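Local coordinates for substrate binding periplasmic protein (PDB 3LOP) that binds leucine in the cleft between its two lobes and probably delivers it, or a related amino acid, to a membrane transporter, at residues E59-N64 with T83-A88; R23-G28 with L77-G82; R48-D53 with R70-V75; G108-T113 with G154-T159. All coordinates share one frame; numbering follows the deposited sequence.

Interaction 1: E59-N64 with T83-A88. With LEU (leucine), chain B.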
loop_
_atom_site.group_PDB
_atom_site.type_symbol
_atom_site.label_atom_id
_atom_site.label_comp_id
_atom_site.label_asym_id
_atom_site.label_seq_id
_atom_site.Cartn_x
_atom_site.Cartn_y
_atom_site.Cartn_z
ATOM N N GLU A 59 13.644 9.255 -9.648
ATOM C CA GLU A 59 14.319 9.081 -10.929
ATOM C C GLU A 59 14.736 7.636 -11.175
ATOM O O GLU A 59 14.759 7.182 -12.321
ATOM C CB GLU A 59 15.554 9.982 -11.018
ATOM C CG GLU A 59 15.253 11.471 -11.050
ATOM C CD GLU A 59 16.489 12.305 -11.341
ATOM O OE1 GLU A 59 17.081 12.129 -12.428
ATOM O OE2 GLU A 59 16.871 13.133 -10.485
ATOM N N GLN A 60 15.067 6.916 -10.107
ATOM C CA GLN A 60 15.488 5.527 -10.251
ATOM C C GLN A 60 14.299 4.624 -10.568
ATOM O O GLN A 60 14.451 3.621 -11.257
ATOM C CB GLN A 60 16.201 5.041 -8.989
ATOM C CG GLN A 60 17.000 3.761 -9.208
ATOM C CD GLN A 60 18.053 3.910 -10.299
ATOM O OE1 GLN A 60 18.927 4.774 -10.221
ATOM N NE2 GLN A 60 17.972 3.066 -11.324
ATOM N N THR A 61 13.114 4.974 -10.071
ATOM C CA THR A 61 11.929 4.176 -10.371
ATOM C C THR A 61 11.701 4.286 -11.878
ATOM O O THR A 61 11.454 3.289 -12.564
ATOM C CB THR A 61 10.674 4.704 -9.635
ATOM O OG1 THR A 61 10.870 4.615 -8.218
ATOM C CG2 THR A 61 9.441 3.886 -10.026
ATOM N N VAL A 62 11.796 5.512 -12.385
ATOM C CA VAL A 62 11.615 5.770 -13.809
ATOM C C VAL A 62 12.627 4.979 -14.633
ATOM O O VAL A 62 12.254 4.285 -15.578
ATOM C CB VAL A 62 11.764 7.277 -14.124
ATOM C CG1 VAL A 62 11.848 7.496 -15.626
ATOM C CG2 VAL A 62 10.580 8.046 -13.551
ATOM N N ARG A 63 13.904 5.071 -14.275
ATOM C CA ARG A 63 14.931 4.349 -15.017
ATOM C C ARG A 63 14.732 2.838 -14.942
ATOM O O ARG A 63 14.845 2.140 -15.951
ATOM C CB ARG A 63 16.332 4.718 -14.509
ATOM C CG ARG A 63 16.780 6.123 -14.900
ATOM C CD ARG A 63 18.286 6.300 -14.732
ATOM N NE ARG A 63 18.704 6.314 -13.335
ATOM C CZ ARG A 63 18.523 7.340 -12.510
ATOM N NH1 ARG A 63 17.931 8.446 -12.941
ATOM N NH2 ARG A 63 18.934 7.261 -11.250
ATOM N N ASN A 64 14.431 2.334 -13.748
ATOM C CA ASN A 64 14.219 0.903 -13.566
ATOM C C ASN A 64 13.111 0.364 -14.460
ATOM O O ASN A 64 13.301 -0.621 -15.172
ATOM C CB ASN A 64 13.856 0.591 -12.113
ATOM C CG ASN A 64 15.057 0.573 -11.194
ATOM O OD1 ASN A 64 16.194 0.792 -11.618
ATOM N ND2 ASN A 64 14.807 0.305 -9.923
ATOM N N THR A 83 3.889 7.558 -3.793
ATOM C CA THR A 83 2.985 8.369 -4.595
ATOM C C THR A 83 3.784 9.169 -5.617
ATOM O O THR A 83 3.418 9.225 -6.792
ATOM C CB THR A 83 2.175 9.343 -3.705
ATOM O OG1 THR A 83 1.254 8.595 -2.903
ATOM C CG2 THR A 83 1.389 10.329 -4.551
ATOM N N ALA A 84 4.877 9.784 -5.171
ATOM C CA ALA A 84 5.705 10.581 -6.074
ATOM C C ALA A 84 6.336 9.714 -7.158
ATOM O O ALA A 84 6.469 10.140 -8.305
ATOM C CB ALA A 84 6.799 11.313 -5.287
ATOM N N ASN A 85 6.716 8.494 -6.793
ATOM C CA ASN A 85 7.341 7.580 -7.737
ATOM C C ASN A 85 6.383 7.170 -8.849
ATOM O O ASN A 85 6.738 7.201 -10.024
ATOM C CB ASN A 85 7.860 6.342 -6.999
ATOM C CG ASN A 85 8.901 6.689 -5.948
ATOM O OD1 ASN A 85 10.094 6.418 -6.116
ATOM N ND2 ASN A 85 8.455 7.303 -4.862
ATOM N N VAL A 86 5.164 6.795 -8.483
ATOM C CA VAL A 86 4.195 6.394 -9.488
ATOM C C VAL A 86 3.767 7.589 -10.333
ATOM O O VAL A 86 3.610 7.466 -11.544
ATOM C CB VAL A 86 2.950 5.752 -8.852
ATOM C CG1 VAL A 86 1.945 5.391 -9.940
ATOM C CG2 VAL A 86 3.352 4.509 -8.074
ATOM N N GLU A 87 3.584 8.744 -9.702
ATOM C CA GLU A 87 3.178 9.925 -10.457
ATOM C C GLU A 87 4.237 10.301 -11.491
ATOM O O GLU A 87 3.907 10.843 -12.546
ATOM C CB GLU A 87 2.873 11.096 -9.512
ATOM C CG GLU A 87 1.662 10.825 -8.619
ATOM C CD GLU A 87 1.228 12.022 -7.791
ATOM O OE1 GLU A 87 2.060 12.916 -7.534
ATOM O OE2 GLU A 87 0.048 12.058 -7.376
ATOM N N ALA A 88 5.501 9.996 -11.204
ATOM C CA ALA A 88 6.572 10.287 -12.155
ATOM C C ALA A 88 6.453 9.323 -13.339
ATOM O O ALA A 88 6.640 9.712 -14.492
ATOM C CB ALA A 88 7.938 10.144 -11.486
HETATM N N LEU B . 3.526 3.831 -1.368
HETATM C CA LEU B . 4.097 4.368 -0.101
HETATM C C LEU B . 4.097 3.293 0.967
HETATM O O LEU B . 4.882 3.437 1.925
HETATM C CB LEU B . 3.264 5.550 0.363
HETATM C CG LEU B . 3.078 6.449 -0.853
HETATM C CD1 LEU B . 1.727 7.009 -0.881
HETATM C CD2 LEU B . 4.099 7.516 -0.854
HETATM O OXT LEU B . 3.310 2.329 0.831
#

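Interaction 2: R23-G28 with L77-G82. With LEU (leucine), chain B.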
loop_
_atom_site.group_PDB
_atom_site.type_symbol
_atom_site.label_atom_id
_atom_site.label_comp_id
_atom_site.label_asym_id
_atom_site.label_seq_id
_atom_site.Cartn_x
_atom_site.Cartn_y
_atom_site.Cartn_z
ATOM N N ARG A 23 10.503 -4.718 0.517
ATOM C CA ARG A 23 10.834 -6.131 0.663
ATOM C C ARG A 23 9.579 -6.962 0.892
ATOM O O ARG A 23 9.464 -8.070 0.372
ATOM C CB ARG A 23 11.796 -6.343 1.833
ATOM C CG ARG A 23 13.155 -5.698 1.662
ATOM C CD ARG A 23 13.922 -5.775 2.969
ATOM N NE ARG A 23 15.136 -4.969 2.942
ATOM C CZ ARG A 23 15.818 -4.617 4.026
ATOM N NH1 ARG A 23 15.402 -5.003 5.225
ATOM N NH2 ARG A 23 16.906 -3.872 3.914
ATOM N N ALA A 24 8.638 -6.429 1.668
ATOM C CA ALA A 24 7.399 -7.149 1.962
ATOM C C ALA A 24 6.522 -7.306 0.723
ATOM O O ALA A 24 5.970 -8.381 0.480
ATOM C CB ALA A 24 6.626 -6.435 3.060
ATOM N N LEU A 25 6.384 -6.237 -0.053
ATOM C CA LEU A 25 5.577 -6.299 -1.266
ATOM C C LEU A 25 6.195 -7.295 -2.244
ATOM O O LEU A 25 5.490 -8.089 -2.865
ATOM C CB LEU A 25 5.480 -4.913 -1.907
ATOM C CG LEU A 25 4.600 -3.933 -1.125
ATOM C CD1 LEU A 25 4.928 -2.515 -1.526
ATOM C CD2 LEU A 25 3.129 -4.239 -1.380
ATOM N N ASN A 26 7.519 -7.256 -2.377
ATOM C CA ASN A 26 8.195 -8.184 -3.271
ATOM C C ASN A 26 8.056 -9.617 -2.758
ATOM O O ASN A 26 7.810 -10.539 -3.534
ATOM C CB ASN A 26 9.677 -7.835 -3.389
ATOM C CG ASN A 26 10.455 -8.886 -4.153
ATOM O OD1 ASN A 26 10.275 -9.060 -5.361
ATOM N ND2 ASN A 26 11.314 -9.608 -3.449
ATOM N N ALA A 27 8.209 -9.802 -1.452
ATOM C CA ALA A 27 8.096 -11.133 -0.867
ATOM C C ALA A 27 6.713 -11.731 -1.109
ATOM O O ALA A 27 6.587 -12.917 -1.408
ATOM C CB ALA A 27 8.383 -11.077 0.625
ATOM N N GLY A 28 5.678 -10.912 -0.969
ATOM C CA GLY A 28 4.332 -11.406 -1.185
ATOM C C GLY A 28 4.064 -11.779 -2.630
ATOM O O GLY A 28 3.438 -12.800 -2.911
ATOM N N LEU A 77 3.631 -4.553 -14.781
ATOM C CA LEU A 77 4.436 -4.045 -13.670
ATOM C C LEU A 77 3.582 -4.151 -12.403
ATOM O O LEU A 77 2.381 -3.881 -12.439
ATOM C CB LEU A 77 4.805 -2.578 -13.928
ATOM C CG LEU A 77 5.450 -1.749 -12.811
ATOM C CD1 LEU A 77 6.847 -2.273 -12.492
ATOM C CD2 LEU A 77 5.529 -0.301 -13.261
ATOM N N LEU A 78 4.201 -4.537 -11.288
ATOM C CA LEU A 78 3.489 -4.697 -10.018
ATOM C C LEU A 78 3.970 -3.834 -8.859
ATOM O O LEU A 78 5.159 -3.547 -8.727
ATOM C CB LEU A 78 3.578 -6.151 -9.540
ATOM C CG LEU A 78 2.709 -7.260 -10.123
ATOM C CD1 LEU A 78 3.172 -8.601 -9.552
ATOM C CD2 LEU A 78 1.248 -7.011 -9.771
ATOM N N THR A 79 3.011 -3.451 -8.020
ATOM C CA THR A 79 3.211 -2.704 -6.776
ATOM C C THR A 79 4.367 -1.718 -6.597
ATOM O O THR A 79 5.222 -1.909 -5.728
ATOM C CB THR A 79 3.285 -3.695 -5.597
ATOM O OG1 THR A 79 4.489 -4.470 -5.700
ATOM C CG2 THR A 79 2.094 -4.646 -5.627
ATOM N N VAL A 80 4.393 -0.654 -7.389
ATOM C CA VAL A 80 5.439 0.348 -7.234
ATOM C C VAL A 80 5.122 1.136 -5.962
ATOM O O VAL A 80 3.959 1.445 -5.684
ATOM C CB VAL A 80 5.487 1.303 -8.449
ATOM C CG1 VAL A 80 6.435 2.462 -8.178
ATOM C CG2 VAL A 80 5.947 0.536 -9.679
ATOM N N VAL A 81 6.154 1.451 -5.189
ATOM C CA VAL A 81 5.989 2.177 -3.933
ATOM C C VAL A 81 6.267 3.671 -4.058
ATOM O O VAL A 81 7.214 4.083 -4.728
ATOM C CB VAL A 81 6.926 1.598 -2.849
ATOM C CG1 VAL A 81 6.852 2.436 -1.578
ATOM C CG2 VAL A 81 6.559 0.152 -2.565
ATOM N N GLY A 82 5.434 4.476 -3.404
ATOM C CA GLY A 82 5.618 5.914 -3.421
ATOM C C GLY A 82 4.709 6.679 -4.358
ATOM O O GLY A 82 4.748 6.482 -5.573
HETATM N N LEU B . 3.526 3.831 -1.368
HETATM C CA LEU B . 4.097 4.368 -0.101
HETATM C C LEU B . 4.097 3.293 0.967
HETATM O O LEU B . 4.882 3.437 1.925
HETATM C CB LEU B . 3.264 5.550 0.363
HETATM C CG LEU B . 3.078 6.449 -0.853
HETATM C CD1 LEU B . 1.727 7.009 -0.881
HETATM C CD2 LEU B . 4.099 7.516 -0.854
HETATM O OXT LEU B . 3.310 2.329 0.831
#

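Interaction 3: R48-D53 with R70-V75. With EDO (1,2-ethanediol), chain C.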
loop_
_atom_site.group_PDB
_atom_site.type_symbol
_atom_site.label_atom_id
_atom_site.label_comp_id
_atom_site.label_asym_id
_atom_site.label_seq_id
_atom_site.Cartn_x
_atom_site.Cartn_y
_atom_site.Cartn_z
ATOM N N ARG A 48 7.781 -15.541 -14.430
ATOM C CA ARG A 48 9.053 -15.067 -13.910
ATOM C C ARG A 48 8.882 -13.643 -13.417
ATOM O O ARG A 48 8.481 -12.763 -14.177
ATOM C CB ARG A 48 10.139 -15.091 -14.991
ATOM C CG ARG A 48 11.490 -14.608 -14.472
ATOM C CD ARG A 48 12.551 -14.490 -15.556
ATOM N NE ARG A 48 12.235 -13.455 -16.536
ATOM C CZ ARG A 48 13.138 -12.854 -17.302
ATOM N NH1 ARG A 48 14.419 -13.182 -17.201
ATOM N NH2 ARG A 48 12.763 -11.923 -18.169
ATOM N N LEU A 49 9.171 -13.425 -12.140
ATOM C CA LEU A 49 9.077 -12.094 -11.555
ATOM C C LEU A 49 10.479 -11.527 -11.435
ATOM O O LEU A 49 11.353 -12.142 -10.824
ATOM C CB LEU A 49 8.430 -12.150 -10.170
ATOM C CG LEU A 49 8.481 -10.846 -9.365
ATOM C CD1 LEU A 49 7.706 -9.749 -10.084
ATOM C CD2 LEU A 49 7.897 -11.084 -7.980
ATOM N N VAL A 50 10.692 -10.360 -12.033
ATOM C CA VAL A 50 11.984 -9.693 -11.988
ATOM C C VAL A 50 11.794 -8.412 -11.185
ATOM O O VAL A 50 10.914 -7.606 -11.485
ATOM C CB VAL A 50 12.481 -9.341 -13.408
ATOM C CG1 VAL A 50 13.878 -8.742 -13.342
ATOM C CG2 VAL A 50 12.483 -10.586 -14.284
ATOM N N ALA A 51 12.616 -8.225 -10.160
ATOM C CA ALA A 51 12.511 -7.039 -9.322
ATOM C C ALA A 51 13.796 -6.227 -9.346
ATOM O O ALA A 51 14.866 -6.753 -9.648
ATOM C CB ALA A 51 12.182 -7.447 -7.887
ATOM N N ARG A 52 13.684 -4.937 -9.046
ATOM C CA ARG A 52 14.855 -4.073 -9.008
ATOM C C ARG A 52 14.661 -2.995 -7.959
ATOM O O ARG A 52 13.597 -2.382 -7.850
ATOM C CB ARG A 52 15.130 -3.435 -10.374
ATOM C CG ARG A 52 16.504 -2.765 -10.462
ATOM C CD ARG A 52 16.905 -2.514 -11.905
ATOM N NE ARG A 52 17.026 -3.773 -12.632
ATOM C CZ ARG A 52 17.129 -3.868 -13.952
ATOM N NH1 ARG A 52 17.133 -2.775 -14.698
ATOM N NH2 ARG A 52 17.198 -5.061 -14.527
ATOM N N ASP A 53 15.711 -2.788 -7.179
ATOM C CA ASP A 53 15.723 -1.808 -6.106
ATOM C C ASP A 53 15.780 -0.389 -6.667
ATOM O O ASP A 53 16.625 -0.091 -7.508
ATOM C CB ASP A 53 16.956 -2.091 -5.235
ATOM C CG ASP A 53 17.034 -1.226 -3.988
ATOM O OD1 ASP A 53 16.083 -0.478 -3.679
ATOM O OD2 ASP A 53 18.072 -1.316 -3.301
ATOM N N ARG A 70 12.152 -2.912 -21.433
ATOM C CA ARG A 70 12.828 -3.178 -22.695
ATOM C C ARG A 70 13.613 -4.481 -22.731
ATOM O O ARG A 70 13.658 -5.155 -23.761
ATOM C CB ARG A 70 13.762 -2.016 -23.024
ATOM C CG ARG A 70 13.032 -0.698 -23.190
ATOM C CD ARG A 70 13.979 0.429 -23.532
ATOM N NE ARG A 70 13.256 1.678 -23.748
ATOM C CZ ARG A 70 13.816 2.801 -24.179
ATOM N NH1 ARG A 70 15.116 2.839 -24.445
ATOM N NH2 ARG A 70 13.073 3.884 -24.355
ATOM N N VAL A 71 14.222 -4.839 -21.608
ATOM C CA VAL A 71 15.039 -6.043 -21.534
ATOM C C VAL A 71 14.341 -7.312 -21.049
ATOM O O VAL A 71 14.626 -8.405 -21.542
ATOM C CB VAL A 71 16.271 -5.801 -20.630
ATOM C CG1 VAL A 71 17.098 -7.074 -20.517
ATOM C CG2 VAL A 71 17.112 -4.667 -21.194
ATOM N N ASP A 72 13.426 -7.177 -20.098
ATOM C CA ASP A 72 12.754 -8.350 -19.549
ATOM C C ASP A 72 11.453 -8.804 -20.209
ATOM O O ASP A 72 10.836 -9.766 -19.752
ATOM C CB ASP A 72 12.529 -8.144 -18.051
ATOM C CG ASP A 72 13.834 -8.014 -17.286
ATOM O OD1 ASP A 72 14.669 -8.935 -17.387
ATOM O OD2 ASP A 72 14.025 -6.995 -16.592
ATOM N N ASN A 73 11.043 -8.128 -21.278
ATOM C CA ASN A 73 9.812 -8.484 -21.993
ATOM C C ASN A 73 8.641 -8.770 -21.049
ATOM O O ASN A 73 7.974 -9.797 -21.170
ATOM C CB ASN A 73 10.048 -9.722 -22.864
ATOM C CG ASN A 73 11.235 -9.568 -23.791
ATOM O OD1 ASN A 73 11.259 -8.686 -24.649
ATOM N ND2 ASN A 73 12.230 -10.430 -23.621
ATOM N N PRO A 74 8.369 -7.864 -20.100
ATOM C CA PRO A 74 7.263 -8.087 -19.166
ATOM C C PRO A 74 5.890 -7.778 -19.751
ATOM O O PRO A 74 5.765 -6.982 -20.682
ATOM C CB PRO A 74 7.601 -7.149 -18.020
ATOM C CG PRO A 74 8.154 -5.972 -18.748
ATOM C CD PRO A 74 9.082 -6.615 -19.770
ATOM N N VAL A 75 4.859 -8.409 -19.198
ATOM C CA VAL A 75 3.497 -8.159 -19.648
ATOM C C VAL A 75 2.833 -7.158 -18.709
ATOM O O VAL A 75 1.779 -6.612 -19.016
ATOM C CB VAL A 75 2.653 -9.455 -19.688
ATOM C CG1 VAL A 75 3.246 -10.418 -20.703
ATOM C CG2 VAL A 75 2.590 -10.093 -18.302
HETATM C C1 EDO C . 8.394 -16.308 -9.568
HETATM O O1 EDO C . 8.694 -15.598 -8.364
HETATM C C2 EDO C . 9.689 -16.763 -10.229
HETATM O O2 EDO C . 10.393 -15.624 -10.717
HETATM O O HOH W 1 14.442 -11.320 -20.692
#

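Interaction 4: G108-T113 with G154-T159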
loop_
_atom_site.group_PDB
_atom_site.type_symbol
_atom_site.label_atom_id
_atom_site.label_comp_id
_atom_site.label_asym_id
_atom_site.label_seq_id
_atom_site.Cartn_x
_atom_site.Cartn_y
_atom_site.Cartn_z
ATOM N N GLY A 108 -2.391 4.703 -2.353
ATOM C CA GLY A 108 -3.801 4.958 -2.588
ATOM C C GLY A 108 -4.083 6.395 -2.993
ATOM O O GLY A 108 -5.191 6.893 -2.805
ATOM N N ALA A 109 -3.082 7.067 -3.554
ATOM C CA ALA A 109 -3.249 8.456 -3.976
ATOM C C ALA A 109 -4.417 8.609 -4.947
ATOM O O ALA A 109 -4.727 7.695 -5.712
ATOM C CB ALA A 109 -1.966 8.963 -4.618
ATOM N N SER A 110 -5.052 9.778 -4.922
ATOM C CA SER A 110 -6.195 10.047 -5.788
ATOM C C SER A 110 -5.836 9.994 -7.269
ATOM O O SER A 110 -6.688 9.722 -8.113
ATOM C CB SER A 110 -6.799 11.415 -5.454
ATOM O OG SER A 110 -5.858 12.461 -5.644
ATOM N N SER A 111 -4.571 10.249 -7.577
ATOM C CA SER A 111 -4.113 10.236 -8.957
ATOM C C SER A 111 -4.033 8.837 -9.556
ATOM O O SER A 111 -3.902 8.691 -10.769
ATOM C CB SER A 111 -2.744 10.917 -9.050
ATOM O OG SER A 111 -1.808 10.292 -8.189
HETATM N N MSE A 112 -4.118 7.807 -8.717
HETATM C CA MSE A 112 -4.031 6.434 -9.209
HETATM C C MSE A 112 -5.180 6.020 -10.127
HETATM O O MSE A 112 -5.068 5.037 -10.860
HETATM C CB MSE A 112 -3.931 5.449 -8.038
HETATM C CG MSE A 112 -2.682 5.621 -7.173
HETATM SE SE MSE A 112 -1.024 5.534 -8.182
HETATM C CE MSE A 112 -0.404 7.341 -7.911
ATOM N N THR A 113 -6.277 6.771 -10.097
ATOM C CA THR A 113 -7.432 6.455 -10.935
ATOM C C THR A 113 -7.531 7.367 -12.156
ATOM O O THR A 113 -8.599 7.488 -12.758
ATOM C CB THR A 113 -8.748 6.573 -10.132
ATOM O OG1 THR A 113 -8.801 7.853 -9.488
ATOM C CG2 THR A 113 -8.838 5.477 -9.081
ATOM N N GLY A 154 2.353 13.585 1.465
ATOM C CA GLY A 154 1.897 14.511 2.488
ATOM C C GLY A 154 0.797 15.424 1.985
ATOM O O GLY A 154 -0.137 15.751 2.719
ATOM N N LYS A 155 0.913 15.845 0.730
ATOM C CA LYS A 155 -0.086 16.712 0.120
ATOM C C LYS A 155 -1.434 15.996 0.080
ATOM O O LYS A 155 -2.474 16.596 0.358
ATOM C CB LYS A 155 0.347 17.093 -1.295
ATOM C CG LYS A 155 -0.671 17.919 -2.061
ATOM C CD LYS A 155 -0.198 18.174 -3.484
ATOM C CE LYS A 155 0.032 16.864 -4.230
ATOM N NZ LYS A 155 0.616 17.080 -5.581
ATOM N N GLU A 156 -1.412 14.712 -0.269
ATOM C CA GLU A 156 -2.634 13.911 -0.317
ATOM C C GLU A 156 -3.276 13.866 1.069
ATOM O O GLU A 156 -4.490 14.021 1.216
ATOM C CB GLU A 156 -2.322 12.478 -0.757
ATOM C CG GLU A 156 -2.010 12.308 -2.234
ATOM C CD GLU A 156 -3.239 12.443 -3.110
ATOM O OE1 GLU A 156 -4.220 11.703 -2.879
ATOM O OE2 GLU A 156 -3.221 13.283 -4.035
ATOM N N ALA A 157 -2.447 13.648 2.086
ATOM C CA ALA A 157 -2.922 13.565 3.461
ATOM C C ALA A 157 -3.529 14.875 3.954
ATOM O O ALA A 157 -4.646 14.892 4.466
ATOM C CB ALA A 157 -1.780 13.140 4.381
ATOM N N ILE A 158 -2.794 15.972 3.799
ATOM C CA ILE A 158 -3.287 17.267 4.251
ATOM C C ILE A 158 -4.556 17.678 3.515
ATOM O O ILE A 158 -5.540 18.066 4.142
ATOM C CB ILE A 158 -2.224 18.375 4.072
ATOM C CG1 ILE A 158 -1.048 18.132 5.021
ATOM C CG2 ILE A 158 -2.842 19.744 4.356
ATOM C CD1 ILE A 158 -1.406 18.237 6.498
ATOM N N THR A 159 -4.529 17.597 2.191
ATOM C CA THR A 159 -5.688 17.963 1.388
ATOM C C THR A 159 -6.895 17.115 1.773
ATOM O O THR A 159 -8.003 17.633 1.928
ATOM C CB THR A 159 -5.405 17.769 -0.112
ATOM O OG1 THR A 159 -4.315 18.615 -0.504
ATOM C CG2 THR A 159 -6.637 18.120 -0.938
HETATM O O HOH W 2 -2.639 12.076 -6.264
#

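Interaction 1: E59-N64 with T83-A88
Two helices packed against the parallel sheet of the N-terminal lobe, 58-71 and 83-91, meet here through two small pairs, Thr-61 with Asn-85 and Val-62 with Ala-88. Thr-61 places its hydroxyl anti to its own carbonyl carbon (chi1 -62°), which brings OG1 against the side chain of Asn-85. The two side chains cross at about a right angle, and Thr-61 OG1 lies 3.7 Å from Asn-85 CB. Weak hydrogen bonds join the same hydroxyl to Asp-54 OD2 and Lys-57 O, both earlier in the chain. One helical turn along the second helix, the contact becomes purely apolar: Val-62 CG2 stands 4.0 Å from Ala-88 CB, an ordinary van der Waals contact between one methyl of each residue. All four residues are buried. The second helix starts at the binding site, where Thr-83 belongs to the leucine pocket and hydrogen-bonds through OG1 to Thr-107. Helix 83-91 thus lies between helix 58-71, to which Ile-58 adds contacts with Ala-84 and Ala-88, and helix 152-166, whose Ala-152 meets Thr-83 and Glu-87.

Interaction 2: R23-G28 with L77-G82
Thr-79 OG1 makes a weak hydrogen bond to Gln-10 NE2 and lies 3.9 Å from Leu-25 CB. The hydroxyl gets there by standing between its backbone N and carbonyl carbon (chi1 68°), which turns it to the helix carrying Leu-25. Thr-79 itself has a positive phi of 30°, and the chain leaves the regular course of strand 74-78 at this residue. Two residues on, Val-81 meets the far end of Leu-25: its CG2 methyl is only 3.3 Å from Leu-25 CD1, tighter than usual for two carbons, with the side chains crossing obliquely. The branches of Val-81 divide their work. While CG2 packs on the helix, CG1 faces the bound leucine, 3.6 Å from its amino N. Leu-25 therefore acts as a second-shell residue behind a wall of the pocket, and it also touches Leu-12, Ala-106 and Glu-288. Gly-82, with phi 102°, is the N-cap residue of helix 83-91 and brings its N within 2.9 Å of the amino N of the bound leucine. A loop that leaves the carboxyl end of a parallel strand and runs into the next helix, lining a ligand site on the way, is typical of the Rossmann-like lobes of periplasmic binding proteins.

Interaction 3: R48-D53 with R70-V75
Arg-48 runs out from its strand with CG anti to the backbone N and then bends at chi3 (66°), a course that carries NH2 to Asp-72. The contact belongs to a beta-alpha-beta crossover of the N-terminal lobe: strand 47-53, at the border of the parallel sheet, leads into helix 58-71, and the turn at Asp-72 and Asn-73 leads back to strand 74-78, with strand 6-12 lying between the two strands. At the edge of the guanidinium, Arg-48 NH2 makes a weak, bent hydrogen bond to the backbone oxygen of Asp-72 (3.3 Å, 126°). Arg-48 NH2 and Asp-72 OD1 form a long salt bridge of 3.6 Å that works by charge, the oxygen lying well out of the guanidinium plane; the two flat groups are turned 80° apart. The stronger partner of Arg-48 is Ser-7, bound through NE. Val-50 touches both groups, with CG1 3.7 Å from Asp-72 OD2 and CG2 over one guanidinium face of Arg-48, offset to its rim. Arg-52 adds a second positive charge, its NH2 4.3 Å from Asp-72 OD2, so the buried carboxylate is probably kept ionised. At the outer edge of this border strand, a 1,2-ethanediol molecule, probably from the crystallisation liquor, accepts a hydrogen bond from Leu-49 N. Near the end of the helix, a water accepts from Arg-48 NH2 at 3.1 Å and donates to Val-71 O at 3.0 Å.

Interaction 4: G108-T113 with G154-T159
Ser-110 N gives Glu-156 OE1 a short, nearly straight hydrogen bond (2.9 Å, 172°), the firm part of a contact whose other bonds are weaker or pass through water. The amide meets the oxygen from above the carboxylate plane, 51° out of it. Beside this bond Ala-109 closes in, its CA 3.6 Å from Glu-156 OE1 and its CB against the carboxylate carbon. Glu-156 reaches this place by bending at chi2 (-73°), which folds the carboxylate back from a fully extended course. The contact spans the cleft: residues 108-113 form a loop of the N-terminal lobe with a 3-10 turn at 110-112, whereas helix 152-166 belongs to the other lobe, packing through Ile-158 on strand 144-149. With leucine bound between the lobes, such a bridge is consistent with the closed state of a periplasmic binding protein. The looser side begins at the Ser-110 hydroxyl. Its OG lies 3.2 Å from Glu-156 OE2 and 3.3 Å from Glu-156 OE1, both weak contacts. Beyond it a water accepts from Ser-111 N and donates to Glu-156 OE2 at 2.6 Å, so the second backbone amide of the turn reaches the carboxylate indirectly. The Ser-111 hydroxyl hydrogen-bonds to Glu-87 of helix 83-91, within its own lobe.

How the interactions relate
Interactions 1 and 2 are buried, interactions 3 and 4 only partly so. The first three build the N-terminal lobe: interactions 1 and 3 share helix 58-71, interactions 2 and 3 share strand 74-78, and Val-80 packs on both Thr-61 and Val-86, joining interaction 2 to interaction 1. Interaction 2 is mainly methyl packing and interaction 1 mixes a polar pair with a methyl contact, whereas charge, weak hydrogen bonds and water prevail in interaction 3, at the sheet's border strand. Interaction 4 differs in joining the two lobes, through a carboxylate and a backbone amide. It touches interaction 1, where Thr-83 meets Ala-109, but lies about 28 Å, centre to centre, from interaction 3.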